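Local coordinates for DUF3256 domain-containing protein (Porphyromonas gingivalis W83, PDB 2P3P) that is of unknown function, though it is classed as metal-binding and probably membrane-anchored through a transmembrane helix, at residues Phe67-Thr72 and Leu159-Asp164. Numbering follows the deposited sequence. Where two conformers were deposited one is given.
Sequences FIRIQT and LSEESD
OE2 of E161 takes a direct bond from NH2 of R69 and a weak one from a water that accepts from NE of R69. The direct bond, R69 NH2 to E161 OE2 at 3.0 Å, is the hydrogen bond of a salt bridge and is bent, with an N-H...O angle of 146°. OE2 lies close to the guanidinium plane, at its edge, whereas NH2 reaches the carboxylate on its anti side and well out of its plane. With the two flat groups turned 69° apart, this is a one-oxygen bridge and not a paired, coplanar one. The arginine leaves the strand with CG anti to the backbone N and then bends at chi3, which swings the guanidinium toward the loop. Its NH1 is taken up by E77 on the neighbouring strand 77-84, so R69 sits between two acidic residues.

The same glutamate lies over one face of the F67 ring. CG of E161 stands 3.9 Å from the F67 ring centroid and only 5° off the normal, a well-centred CH-pi contact, while E161 CB packs 3.7 Å from F67 CD2. OE1 of E161 hangs above the edge of the ring, 3.7 Å from CZ of F67. In the residue before it, S160, OG accepts from the backbone N of E162 and of S163, an ST turn and ST motif bridging the bend that contains E161.

F67 and R69 project from the same face of an inner strand of the seven-stranded antiparallel sheet, and E161 comes from the hairpin loop joining strands 155-159 and 165-170 of the four-stranded sheet. The glutamate is one of the links between the two sheets, beside L159 on F79, its methylenes lying on an aromatic face and its carboxylate charge probably balanced by an arginine that E77 also holds.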
# COMPACT_ATOMS: atom_id res chain seq x y z
N PHE A 67 -7.36 9.42 -6.00
CA PHE A 67 -7.06 8.13 -5.38
C PHE A 67 -8.35 7.30 -5.22
O PHE A 67 -9.46 7.86 -5.10
CB PHE A 67 -6.42 8.36 -4.00
CG PHE A 67 -7.36 9.00 -2.99
CD1 PHE A 67 -8.18 8.21 -2.20
CD2 PHE A 67 -7.41 10.37 -2.83
CE1 PHE A 67 -9.06 8.77 -1.31
CE2 PHE A 67 -8.34 10.95 -1.90
CZ PHE A 67 -9.13 10.14 -1.17
N ILE A 68 -8.19 5.98 -5.22
CA ILE A 68 -9.26 5.05 -4.92
C ILE A 68 -8.77 4.13 -3.79
O ILE A 68 -7.67 3.57 -3.87
CB ILE A 68 -9.62 4.21 -6.18
CG1 ILE A 68 -10.27 5.15 -7.23
CG2 ILE A 68 -10.47 2.99 -5.81
CD1 ILE A 68 -10.40 4.56 -8.55
N ARG A 69 -9.60 3.97 -2.75
CA ARG A 69 -9.26 3.12 -1.61
C ARG A 69 -10.41 2.16 -1.45
O ARG A 69 -11.57 2.58 -1.28
CB ARG A 69 -9.03 3.95 -0.34
CG ARG A 69 -8.54 3.11 0.88
CD ARG A 69 -8.43 3.93 2.16
NE ARG A 69 -7.53 5.08 2.17
CZ ARG A 69 -6.21 5.05 2.34
NH1 ARG A 69 -5.53 3.89 2.42
NH2 ARG A 69 -5.55 6.19 2.35
N ILE A 70 -10.08 0.89 -1.56
CA ILE A 70 -11.02 -0.20 -1.46
C ILE A 70 -10.73 -1.10 -0.23
O ILE A 70 -9.58 -1.48 0.02
CB ILE A 70 -10.93 -1.03 -2.74
CG1 ILE A 70 -11.00 -0.11 -3.98
CG2 ILE A 70 -12.03 -2.00 -2.81
CD1 ILE A 70 -10.89 -0.85 -5.27
N GLN A 71 -11.76 -1.43 0.54
CA GLN A 71 -11.63 -2.39 1.59
C GLN A 71 -12.37 -3.65 1.19
O GLN A 71 -13.53 -3.58 0.76
CB GLN A 71 -12.22 -1.89 2.92
CG GLN A 71 -11.62 -0.52 3.36
CD GLN A 71 -10.10 -0.52 3.65
OE1 GLN A 71 -9.44 0.52 3.54
NE2 GLN A 71 -9.56 -1.68 4.02
N THR A 72 -11.70 -4.79 1.32
CA THR A 72 -12.28 -6.09 0.98
C THR A 72 -12.17 -7.03 2.16
O THR A 72 -11.32 -6.84 3.06
CB THR A 72 -11.54 -6.78 -0.18
OG1 THR A 72 -10.26 -7.28 0.27
CG2 THR A 72 -11.39 -5.86 -1.37
N LEU A 159 0.48 5.06 1.10
CA LEU A 159 0.72 6.10 0.07
C LEU A 159 -0.16 7.31 0.39
O LEU A 159 -1.37 7.17 0.71
CB LEU A 159 0.39 5.49 -1.31
CG LEU A 159 0.57 6.36 -2.52
CD1 LEU A 159 2.01 6.83 -2.66
CD2 LEU A 159 0.11 5.51 -3.73
N SER A 160 0.42 8.50 0.35
CA SER A 160 -0.36 9.72 0.51
C SER A 160 -1.49 9.86 -0.51
O SER A 160 -1.40 9.44 -1.68
CB SER A 160 0.52 10.98 0.47
OG SER A 160 -0.26 12.19 0.65
N GLU A 161 -2.59 10.46 -0.06
CA GLU A 161 -3.70 10.81 -0.92
C GLU A 161 -3.43 12.05 -1.75
O GLU A 161 -4.09 12.27 -2.75
CB GLU A 161 -4.98 11.02 -0.10
CG GLU A 161 -5.42 9.72 0.59
CD GLU A 161 -6.29 9.91 1.80
OE1 GLU A 161 -7.14 10.84 1.81
OE2 GLU A 161 -6.16 9.06 2.73
N GLU A 162 -2.52 12.90 -1.28
CA GLU A 162 -2.43 14.25 -1.81
C GLU A 162 -1.05 14.70 -2.30
O GLU A 162 -0.97 15.74 -2.93
CB GLU A 162 -2.92 15.24 -0.76
CG GLU A 162 -3.85 14.58 0.24
CD GLU A 162 -4.43 15.54 1.21
OE1 GLU A 162 -4.06 16.75 1.18
OE2 GLU A 162 -5.28 15.07 2.01
N SER A 163 0.01 13.99 -1.91
CA SER A 163 1.34 14.25 -2.46
C SER A 163 1.92 12.95 -2.95
O SER A 163 1.40 11.87 -2.63
CB SER A 163 2.28 14.88 -1.42
OG SER A 163 1.63 15.84 -0.62
N ASP A 164 3.02 13.05 -3.70
CA ASP A 164 3.69 11.86 -4.23
C ASP A 164 4.74 11.38 -3.19
O ASP A 164 5.96 11.41 -3.38
CB ASP A 164 4.27 12.11 -5.66
CG ASP A 164 3.21 12.55 -6.69
OD1 ASP A 164 2.00 12.32 -6.47
OD2 ASP A 164 3.60 13.09 -7.77
O HOH W 1 -8.90 7.58 2.65